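Local coordinates for protein aminopeptidase (PDB 5IB9) that probably acts as a zinc-dependent aminopeptidase of the M28 family, joined to a protease-associated domain and here holding the inhibitor bestatin, at residues L258-L264 / Y397-G403; I9-T13 / A389-S394; E96-L102 / K116-R122. One frame throughout, in Å; residues are numbered along the deposited sequence.

How the interactions relate
Interactions 1 and 2 belong to the peptidase part of the chain, and both use helix 382-400. Their centres are about 14 Å apart. They touch directly: Leu258 CD1 packs on Ile9 CD1 at 3.8 Å, and Tyr397 CB on Ile9 CG1 at 3.9 Å. Interaction 2 holds two zinc ions separate from the pair at the inhibitor site, where His228, Asp240, Glu273, Asp301 and His371 are the zinc ligands. Interaction 3 lies in the protease-associated domain, across the centre of the chain. Its centre is about 57 Å from that of interaction 1 and about 53 Å from that of interaction 2. Its Arg122 side chain comes to about 9 Å from the bound bestatin.

Interaction 1: L258-L264 / Y397-G403; sequences LKTDTEL and YQAARPG
In the M28 peptidase domain, Ala400 at the C-terminal end of helix 382-400 meets Thr260, Asp261 and Thr262 of the loop leading into strand 263-269. Asp261 N donates to Ala400 O at 2.8 Å with an N-H...O angle of 159°. The same carbonyl oxygen takes a CA-H...O contact from Thr260. Ala400 CB touches both Thr260 CG2 and Thr262 CB, each 4.0 Å away, and Leu264 CD2 closes on it from the strand. Further along, Leu258 CD1 lies 4.0 Å from Tyr397 CE1, and the two side chains cross at about a right angle. Arg401 CB lies over one face of the tyrosine ring, toward its rim. Water 1 sits at the ring edge, in its plane, and links Tyr397 OH to Lys259 O. The Lys259 amine itself turns away to a salt bridge with Asp213. Asp261 has CG tucked between its backbone N and carbonyl carbon (chi1 68°), and its carboxylate reaches the loop after the helix. Thr262 OG1 donates to Asp261 OD1 at 2.7 Å, while Gly403 N gives Asp261 OD2 a weak bond of 3.0 Å. Carbonyl oxygens crowd the same group: Ala399 O is 3.1 Å from Asp261 OD1, and Gly403 O 2.9 Å from Asp261 OD2. So many acceptors at a helix C-terminus would probably raise the pKa of this buried acid.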
loop_
_atom_site.group_PDB
_atom_site.type_symbol
_atom_site.label_atom_id
_atom_site.label_comp_id
_atom_site.label_asym_id
_atom_site.label_seq_id
_atom_site.Cartn_x
_atom_site.Cartn_y
_atom_site.Cartn_z
ATOM N N LEU A 258 -3.588 -35.385 5.502
ATOM C CA LEU A 258 -4.366 -35.400 6.725
ATOM C C LEU A 258 -5.687 -34.600 6.681
ATOM O O LEU A 258 -5.805 -33.619 5.973
ATOM C CB LEU A 258 -3.516 -34.845 7.933
ATOM C CG LEU A 258 -2.188 -35.561 8.059
ATOM C CD1 LEU A 258 -1.164 -34.814 8.909
ATOM C CD2 LEU A 258 -2.351 -36.975 8.629
ATOM N N LYS A 259 -6.708 -35.078 7.374
ATOM C CA LYS A 259 -7.927 -34.341 7.539
ATOM C C LYS A 259 -7.666 -33.211 8.494
ATOM O O LYS A 259 -6.873 -33.326 9.475
ATOM C CB LYS A 259 -8.974 -35.262 8.127
ATOM C CG LYS A 259 -9.266 -36.467 7.267
ATOM C CD LYS A 259 -9.765 -36.154 5.849
ATOM C CE LYS A 259 -11.260 -35.887 5.736
ATOM N NZ LYS A 259 -11.586 -35.361 4.330
ATOM N N THR A 260 -8.281 -32.052 8.195
ATOM C CA THR A 260 -8.128 -30.868 9.022
ATOM C C THR A 260 -9.439 -30.163 9.232
ATOM O O THR A 260 -10.308 -30.145 8.325
ATOM C CB THR A 260 -7.108 -29.858 8.379
ATOM O OG1 THR A 260 -7.547 -29.567 7.027
ATOM C CG2 THR A 260 -5.646 -30.456 8.412
ATOM N N ASP A 261 -9.598 -29.495 10.373
ATOM C CA ASP A 261 -10.797 -28.746 10.653
ATOM C C ASP A 261 -10.593 -27.253 10.631
ATOM O O ASP A 261 -11.454 -26.487 11.007
ATOM C CB ASP A 261 -11.479 -29.205 12.001
ATOM C CG ASP A 261 -10.665 -28.865 13.257
ATOM O OD1 ASP A 261 -9.565 -28.190 13.155
ATOM O OD2 ASP A 261 -11.092 -29.284 14.367
ATOM N N THR A 262 -9.376 -26.914 10.247
ATOM C CA THR A 262 -8.917 -25.507 10.308
ATOM C C THR A 262 -8.251 -25.204 8.961
ATOM O O THR A 262 -7.418 -25.987 8.459
ATOM C CB THR A 262 -7.859 -25.405 11.409
ATOM O OG1 THR A 262 -8.469 -25.748 12.681
ATOM C CG2 THR A 262 -7.254 -23.998 11.565
ATOM N N GLU A 263 -8.594 -24.022 8.393
ATOM C CA GLU A 263 -8.067 -23.602 7.113
ATOM C C GLU A 263 -6.569 -23.283 7.316
ATOM O O GLU A 263 -6.252 -22.574 8.283
ATOM C CB GLU A 263 -8.785 -22.337 6.688
ATOM C CG GLU A 263 -8.164 -21.798 5.376
ATOM C CD GLU A 263 -9.095 -20.705 4.795
ATOM O OE1 GLU A 263 -10.379 -20.760 4.903
ATOM O OE2 GLU A 263 -8.560 -19.807 4.126
ATOM N N LEU A 264 -5.726 -23.823 6.433
ATOM C CA LEU A 264 -4.270 -23.544 6.568
ATOM C C LEU A 264 -3.851 -22.816 5.329
ATOM O O LEU A 264 -4.178 -23.217 4.197
ATOM C CB LEU A 264 -3.551 -24.927 6.699
ATOM C CG LEU A 264 -3.906 -25.745 7.893
ATOM C CD1 LEU A 264 -3.104 -27.042 7.920
ATOM C CD2 LEU A 264 -3.647 -25.044 9.134
ATOM N N TYR A 397 -0.764 -28.778 13.876
ATOM C CA TYR A 397 -1.776 -29.854 13.843
ATOM C C TYR A 397 -2.469 -30.005 15.151
ATOM O O TYR A 397 -3.599 -30.537 15.211
ATOM C CB TYR A 397 -1.012 -31.135 13.535
ATOM C CG TYR A 397 -1.888 -32.331 13.268
ATOM C CD1 TYR A 397 -2.763 -32.314 12.188
ATOM C CD2 TYR A 397 -1.763 -33.445 14.029
ATOM C CE1 TYR A 397 -3.547 -33.483 11.844
ATOM C CE2 TYR A 397 -2.563 -34.594 13.720
ATOM C CZ TYR A 397 -3.434 -34.583 12.677
ATOM O OH TYR A 397 -4.224 -35.772 12.417
ATOM N N GLN A 398 -1.860 -29.562 16.269
ATOM C CA GLN A 398 -2.591 -29.606 17.529
ATOM C C GLN A 398 -3.941 -28.837 17.369
ATOM O O GLN A 398 -4.964 -29.216 17.930
ATOM C CB GLN A 398 -1.806 -28.955 18.649
ATOM C CG GLN A 398 -2.511 -28.963 20.072
ATOM C CD GLN A 398 -1.546 -28.832 21.208
ATOM O OE1 GLN A 398 -0.322 -29.073 21.053
ATOM N NE2 GLN A 398 -2.050 -28.410 22.371
ATOM N N ALA A 399 -3.924 -27.731 16.604
ATOM C CA ALA A 399 -5.196 -27.005 16.315
ATOM C C ALA A 399 -5.838 -27.586 15.061
ATOM O O ALA A 399 -7.115 -27.806 15.072
ATOM C CB ALA A 399 -4.877 -25.456 16.103
ATOM N N ALA A 400 -5.116 -27.952 13.993
ATOM C CA ALA A 400 -5.778 -28.233 12.728
ATOM C C ALA A 400 -6.374 -29.639 12.711
ATOM O O ALA A 400 -7.222 -29.950 11.835
ATOM C CB ALA A 400 -4.857 -28.087 11.533
ATOM N N ARG A 401 -5.878 -30.545 13.583
ATOM C CA ARG A 401 -6.505 -31.952 13.559
ATOM C C ARG A 401 -7.986 -31.868 13.907
ATOM O O ARG A 401 -8.470 -31.041 14.628
ATOM C CB ARG A 401 -5.755 -32.847 14.541
ATOM C CG ARG A 401 -6.004 -32.466 16.019
ATOM C CD ARG A 401 -4.833 -33.256 16.728
ATOM N NE ARG A 401 -5.346 -33.977 17.862
ATOM C CZ ARG A 401 -5.224 -33.577 19.114
ATOM N NH1 ARG A 401 -4.577 -32.448 19.400
ATOM N NH2 ARG A 401 -5.742 -34.300 20.090
ATOM N N PRO A 402 -8.797 -32.831 13.443
ATOM C CA PRO A 402 -10.204 -32.703 13.749
ATOM C C PRO A 402 -10.440 -32.782 15.278
ATOM O O PRO A 402 -9.842 -33.626 15.978
ATOM C CB PRO A 402 -10.791 -33.916 13.027
ATOM C CG PRO A 402 -9.781 -34.246 11.875
ATOM C CD PRO A 402 -8.442 -33.901 12.495
ATOM N N GLY A 403 -11.358 -31.975 15.747
ATOM C CA GLY A 403 -11.765 -31.896 17.120
ATOM C C GLY A 403 -11.412 -30.561 17.760
ATOM O O GLY A 403 -10.659 -29.755 17.183
HETATM O O HOH W 1 -6.136 -35.561 10.687
#

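Interaction 2: I9-T13 / A389-S394; sequences ITKRT and ADIVGS. With ZN (zinc ion), chain E; ZN (zinc ion), chain D.
Thr13 and Asp390 meet at a two-zinc site between the N-terminal helix 6-10 with its following turn and helix 382-400, apart from the inhibitor-binding zinc pair. Thr13 chelates the zinc of chain E through its backbone O at 2.1 Å and its OG1 at 2.2 Å. OG1 stands between the backbone N and the carbonyl carbon (chi1 46°), which lets it reach the metal together with the carbonyl oxygen. Waters 2, 3 and 6 also bind this ion. Asp390 OD2 binds the zinc of chain D. Water 2 bridges the two ions, and Asp386 supplies an oxygen to each.

The second carboxylate oxygen of Asp390 joins the two halves. Thr13 OG1 donates to Asp390 OD1 at 2.6 Å, on the syn lone pair. The zinc on OG1 probably polarises this hydroxyl and makes it a stronger donor. Thr10 O accepts from water 2 and from water 3, so the backbone of the turn holds two metal waters in place.

Around this shell methyl groups do most of the touching. Thr10 CG2 lies 3.8 Å from Asp390 CG, its side chain at about a right angle to the aspartate. Thr13 CG2 rests on Ala389 CB at 3.8 Å. One helical turn on, Ile9 packs over Gly393, with its CG1 3.8 Å from Gly393 O. A beta carbon on that glycine would run into Ile9 CG2. Leu334 of helix 322-334 touches both Thr10 and Ser394. Asp390 O accepts from Ser394 N and also from Ser394 OG at 2.8 Å, the hydroxyl standing 18° from the carbonyl plane.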
loop_
_atom_site.group_PDB
_atom_site.type_symbol
_atom_site.label_atom_id
_atom_site.label_comp_id
_atom_site.label_asym_id
_atom_site.label_seq_id
_atom_site.Cartn_x
_atom_site.Cartn_y
_atom_site.Cartn_z
ATOM N N ILE A 9 2.458 -36.150 12.027
ATOM C CA ILE A 9 3.401 -35.193 11.426
ATOM C C ILE A 9 4.837 -35.751 11.409
ATOM O O ILE A 9 5.483 -35.787 10.398
ATOM C CB ILE A 9 3.407 -33.904 12.280
ATOM C CG1 ILE A 9 1.979 -33.287 12.416
ATOM C CG2 ILE A 9 4.488 -32.963 11.801
ATOM C CD1 ILE A 9 1.415 -32.931 11.034
ATOM N N THR A 10 5.289 -36.334 12.558
ATOM C CA THR A 10 6.705 -36.695 12.646
ATOM C C THR A 10 7.087 -37.922 11.804
ATOM O O THR A 10 8.262 -38.053 11.476
ATOM C CB THR A 10 7.157 -36.905 14.127
ATOM O OG1 THR A 10 6.390 -37.969 14.681
ATOM C CG2 THR A 10 6.789 -35.631 14.972
ATOM N N LYS A 11 6.086 -38.755 11.502
ATOM C CA LYS A 11 6.433 -39.873 10.617
ATOM C C LYS A 11 6.545 -39.484 9.138
ATOM O O LYS A 11 7.001 -40.275 8.293
ATOM C CB LYS A 11 5.401 -40.935 10.697
ATOM C CG LYS A 11 4.047 -40.641 10.041
ATOM C CD LYS A 11 3.143 -41.907 10.207
ATOM C CE LYS A 11 1.753 -41.700 9.776
ATOM N NZ LYS A 11 0.994 -43.002 9.934
ATOM N N ARG A 12 6.116 -38.285 8.792
ATOM C CA ARG A 12 6.031 -37.817 7.421
ATOM C C ARG A 12 6.994 -36.697 7.072
ATOM O O ARG A 12 7.147 -36.389 5.893
ATOM C CB ARG A 12 4.610 -37.263 7.172
ATOM C CG ARG A 12 3.546 -38.280 7.290
ATOM C CD ARG A 12 2.286 -37.757 6.612
ATOM N NE ARG A 12 1.436 -38.918 6.326
ATOM C CZ ARG A 12 0.652 -39.454 7.236
ATOM N NH1 ARG A 12 0.567 -38.990 8.455
ATOM N NH2 ARG A 12 -0.122 -40.547 6.932
ATOM N N THR A 13 7.651 -36.001 8.023
ATOM C CA THR A 13 8.512 -34.899 7.610
ATOM C C THR A 13 9.837 -35.330 6.971
ATOM O O THR A 13 10.730 -35.960 7.581
ATOM C CB THR A 13 8.857 -34.107 8.906
ATOM O OG1 THR A 13 9.243 -35.074 9.947
ATOM C CG2 THR A 13 7.642 -33.248 9.450
ATOM N N ALA A 389 10.416 -28.701 11.408
ATOM C CA ALA A 389 9.202 -29.158 10.799
ATOM C C ALA A 389 8.388 -30.016 11.778
ATOM O O ALA A 389 7.142 -29.862 11.814
ATOM C CB ALA A 389 9.606 -30.007 9.527
ATOM N N ASP A 390 9.035 -30.900 12.586
ATOM C CA ASP A 390 8.197 -31.679 13.532
ATOM C C ASP A 390 7.526 -30.778 14.534
ATOM O O ASP A 390 6.384 -30.972 14.882
ATOM C CB ASP A 390 9.156 -32.675 14.251
ATOM C CG ASP A 390 9.626 -33.752 13.391
ATOM O OD1 ASP A 390 9.043 -34.051 12.365
ATOM O OD2 ASP A 390 10.659 -34.325 13.791
ATOM N N ILE A 391 8.250 -29.798 15.120
ATOM C CA ILE A 391 7.690 -28.943 16.172
ATOM C C ILE A 391 6.566 -28.000 15.598
ATOM O O ILE A 391 5.447 -27.896 16.164
ATOM C CB ILE A 391 8.760 -28.189 16.866
ATOM C CG1 ILE A 391 9.609 -29.106 17.793
ATOM C CG2 ILE A 391 8.207 -27.035 17.716
ATOM C CD1 ILE A 391 10.973 -28.531 18.228
ATOM N N VAL A 392 6.888 -27.303 14.498
ATOM C CA VAL A 392 5.935 -26.344 13.924
ATOM C C VAL A 392 4.736 -27.172 13.384
ATOM O O VAL A 392 3.611 -26.765 13.545
ATOM C CB VAL A 392 6.617 -25.429 12.925
ATOM C CG1 VAL A 392 5.553 -24.580 12.145
ATOM C CG2 VAL A 392 7.508 -24.492 13.658
ATOM N N GLY A 393 5.050 -28.248 12.699
ATOM C CA GLY A 393 3.899 -29.004 12.161
ATOM C C GLY A 393 3.026 -29.573 13.264
ATOM O O GLY A 393 1.797 -29.601 13.090
ATOM N N SER A 394 3.638 -30.122 14.333
ATOM C CA SER A 394 2.801 -30.619 15.472
ATOM C C SER A 394 2.052 -29.532 16.194
ATOM O O SER A 394 0.918 -29.789 16.621
ATOM C CB SER A 394 3.671 -31.368 16.485
ATOM O OG SER A 394 4.220 -32.513 15.753
HETATM ZN ZN ZN E . 10.932 -36.392 9.648
HETATM ZN ZN ZN D . 11.543 -35.827 12.911
HETATM O O HOH W 2 10.775 -36.948 11.681
HETATM O O HOH W 3 9.724 -38.212 9.183
HETATM O O HOH W 4 12.822 -36.862 14.213
HETATM O O HOH W 5 11.753 -37.162 14.895
HETATM O O HOH W 6 12.576 -37.585 9.273
#

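Interaction 3: E96-L102 / K116-R122; sequences ELVYVGL and KIALIQR
Glu96 and Lys116 lie side by side and point the same way, joined at their ends by a salt bridge. Lys116 is extended until its last torsion, which bends (chi4 -47°) and brings NZ to 3.1 Å from Glu96 OE1, on the anti lone pair. Water 7 accepts from Glu96 N and, weakly, from Lys116 NZ. Val98 slants across the lysine stem, its CG2 meeting Lys116 CD at 3.8 Å. A methionine in place of Lys116 would probably leave the Glu96 carboxylate without its charged mate and free to swing away.

Leu97 slants across its neighbours. Its CD1 touches Ile117 CG2 at 3.7 Å and Leu119 CB at 4.1 Å. These side chains share a face with Tyr99, and Leu181 of helix 171-182 packs on Leu97, Tyr99 and Leu119. Val98 and Ala118 point to the other face.

The segments are neighbouring parallel strands of the PA domain, connected through helix 105-109. Their axes run 32° apart. Val98 bonds twice to the same strand: its N donates to Ile117 O, and its O accepts from Leu119 N at 2.8 Å.

Past Tyr99 the first strand gives way to a loop. Gly101, at positive phi, brings its N over the centre of the Tyr99 ring, and its O still accepts from Gln121 N at 2.9 Å. Val100 CG2 crosses to Ile120 CG1 at 3.6 Å. Leu102 runs alongside Gln121, with CD1 3.5 Å from Gln121 CG. Lys130 NZ bonds to the backbone O atoms of both Leu102 and Gln121.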
loop_
_atom_site.group_PDB
_atom_site.type_symbol
_atom_site.label_atom_id
_atom_site.label_comp_id
_atom_site.label_asym_id
_atom_site.label_seq_id
_atom_site.Cartn_x
_atom_site.Cartn_y
_atom_site.Cartn_z
ATOM N N GLU A 96 31.279 22.835 4.524
ATOM C CA GLU A 96 31.640 22.722 5.941
ATOM C C GLU A 96 30.902 21.531 6.586
ATOM O O GLU A 96 29.753 21.280 6.264
ATOM C CB GLU A 96 31.271 23.984 6.708
ATOM C CG GLU A 96 31.905 23.947 8.086
ATOM C CD GLU A 96 31.476 25.091 8.957
ATOM O OE1 GLU A 96 30.741 25.999 8.515
ATOM O OE2 GLU A 96 31.896 25.100 10.112
ATOM N N LEU A 97 31.615 20.799 7.416
ATOM C CA LEU A 97 31.065 19.676 8.235
ATOM C C LEU A 97 30.637 20.143 9.591
ATOM O O LEU A 97 31.419 20.768 10.311
ATOM C CB LEU A 97 32.141 18.571 8.279
ATOM C CG LEU A 97 31.701 17.290 8.988
ATOM C CD1 LEU A 97 30.727 16.555 8.027
ATOM C CD2 LEU A 97 32.957 16.421 9.325
ATOM N N VAL A 98 29.398 19.819 9.985
ATOM C CA VAL A 98 28.795 20.317 11.219
ATOM C C VAL A 98 28.278 19.127 11.988
ATOM O O VAL A 98 27.416 18.361 11.464
ATOM C CB VAL A 98 27.588 21.318 10.994
ATOM C CG1 VAL A 98 27.091 21.854 12.321
ATOM C CG2 VAL A 98 28.017 22.449 10.075
ATOM N N TYR A 99 28.784 18.994 13.205
ATOM C CA TYR A 99 28.319 17.937 14.127
ATOM C C TYR A 99 26.984 18.282 14.729
ATOM O O TYR A 99 26.808 19.341 15.354
ATOM C CB TYR A 99 29.354 17.709 15.220
ATOM C CG TYR A 99 28.942 16.778 16.328
ATOM C CD1 TYR A 99 28.622 15.428 16.055
ATOM C CD2 TYR A 99 28.837 17.241 17.632
ATOM C CE1 TYR A 99 28.245 14.544 17.074
ATOM C CE2 TYR A 99 28.474 16.379 18.672
ATOM C CZ TYR A 99 28.185 15.027 18.381
ATOM O OH TYR A 99 27.827 14.202 19.415
ATOM N N VAL A 100 26.006 17.381 14.545
ATOM C CA VAL A 100 24.674 17.653 15.095
ATOM C C VAL A 100 24.186 16.535 16.000
ATOM O O VAL A 100 22.984 16.257 16.032
ATOM C CB VAL A 100 23.611 17.955 14.030
ATOM C CG1 VAL A 100 23.945 19.257 13.272
ATOM C CG2 VAL A 100 23.469 16.769 13.085
ATOM N N GLY A 101 25.109 15.892 16.714
ATOM C CA GLY A 101 24.685 14.950 17.760
ATOM C C GLY A 101 24.035 13.741 17.133
ATOM O O GLY A 101 24.567 13.197 16.178
ATOM N N LEU A 102 22.929 13.278 17.720
ATOM C CA LEU A 102 22.175 12.104 17.185
ATOM C C LEU A 102 21.213 12.485 16.045
ATOM O O LEU A 102 20.587 11.611 15.437
ATOM C CB LEU A 102 21.387 11.377 18.299
ATOM C CG LEU A 102 21.964 10.475 19.393
ATOM C CD1 LEU A 102 23.274 9.722 19.039
ATOM C CD2 LEU A 102 22.031 11.230 20.762
ATOM N N LYS A 116 25.534 22.878 4.050
ATOM C CA LYS A 116 26.600 22.165 4.746
ATOM C C LYS A 116 26.373 20.650 4.843
ATOM O O LYS A 116 25.356 20.144 4.362
ATOM C CB LYS A 116 26.711 22.798 6.116
ATOM C CG LYS A 116 27.246 24.304 6.013
ATOM C CD LYS A 116 27.222 24.992 7.380
ATOM C CE LYS A 116 27.517 26.492 7.221
ATOM N NZ LYS A 116 28.721 26.780 6.321
ATOM N N ILE A 117 27.334 19.918 5.445
ATOM C CA ILE A 117 27.227 18.452 5.495
ATOM C C ILE A 117 27.057 18.142 6.951
ATOM O O ILE A 117 27.827 18.675 7.771
ATOM C CB ILE A 117 28.506 17.776 4.949
ATOM C CG1 ILE A 117 28.636 18.076 3.461
ATOM C CG2 ILE A 117 28.456 16.280 5.157
ATOM C CD1 ILE A 117 30.045 17.776 2.949
ATOM N N ALA A 118 26.030 17.354 7.344
ATOM C CA ALA A 118 25.843 17.034 8.744
ATOM C C ALA A 118 26.607 15.785 9.145
ATOM O O ALA A 118 26.611 14.842 8.399
ATOM C CB ALA A 118 24.385 16.840 9.044
ATOM N N LEU A 119 27.281 15.814 10.299
ATOM C CA LEU A 119 27.894 14.629 10.885
ATOM C C LEU A 119 26.999 14.208 12.015
ATOM O O LEU A 119 26.690 15.009 12.907
ATOM C CB LEU A 119 29.258 14.995 11.480
ATOM C CG LEU A 119 30.057 13.776 11.998
ATOM C CD1 LEU A 119 30.615 12.816 10.917
ATOM C CD2 LEU A 119 31.239 14.311 12.850
ATOM N N ILE A 120 26.579 12.934 11.983
ATOM C CA ILE A 120 25.529 12.510 12.871
ATOM C C ILE A 120 25.939 11.148 13.359
ATOM O O ILE A 120 26.455 10.312 12.568
ATOM C CB ILE A 120 24.181 12.306 12.123
ATOM C CG1 ILE A 120 23.734 13.571 11.379
ATOM C CG2 ILE A 120 23.126 11.887 13.134
ATOM C CD1 ILE A 120 22.337 13.460 10.656
ATOM N N GLN A 121 25.718 10.964 14.660
ATOM C CA GLN A 121 26.106 9.771 15.370
ATOM C C GLN A 121 24.913 8.812 15.298
ATOM O O GLN A 121 23.764 9.225 15.530
ATOM C CB GLN A 121 26.391 10.099 16.835
ATOM C CG GLN A 121 26.363 8.882 17.748
ATOM C CD GLN A 121 27.188 9.066 19.022
ATOM O OE1 GLN A 121 28.294 8.492 19.141
ATOM N NE2 GLN A 121 26.666 9.858 19.959
ATOM N N ARG A 122 25.214 7.554 14.982
ATOM C CA ARG A 122 24.192 6.473 15.001
ATOM C C ARG A 122 23.581 6.374 16.388
ATOM O O ARG A 122 24.305 6.437 17.400
ATOM C CB ARG A 122 24.845 5.137 14.633
ATOM C CG ARG A 122 23.872 3.907 14.666
ATOM C CD ARG A 122 24.526 2.735 13.981
ATOM N NE ARG A 122 23.778 1.484 14.158
ATOM C CZ ARG A 122 24.210 0.296 13.749
ATOM N NH1 ARG A 122 23.464 -0.778 13.978
ATOM N NH2 ARG A 122 25.370 0.168 13.104
HETATM O O HOH W 7 29.983 25.343 3.671
#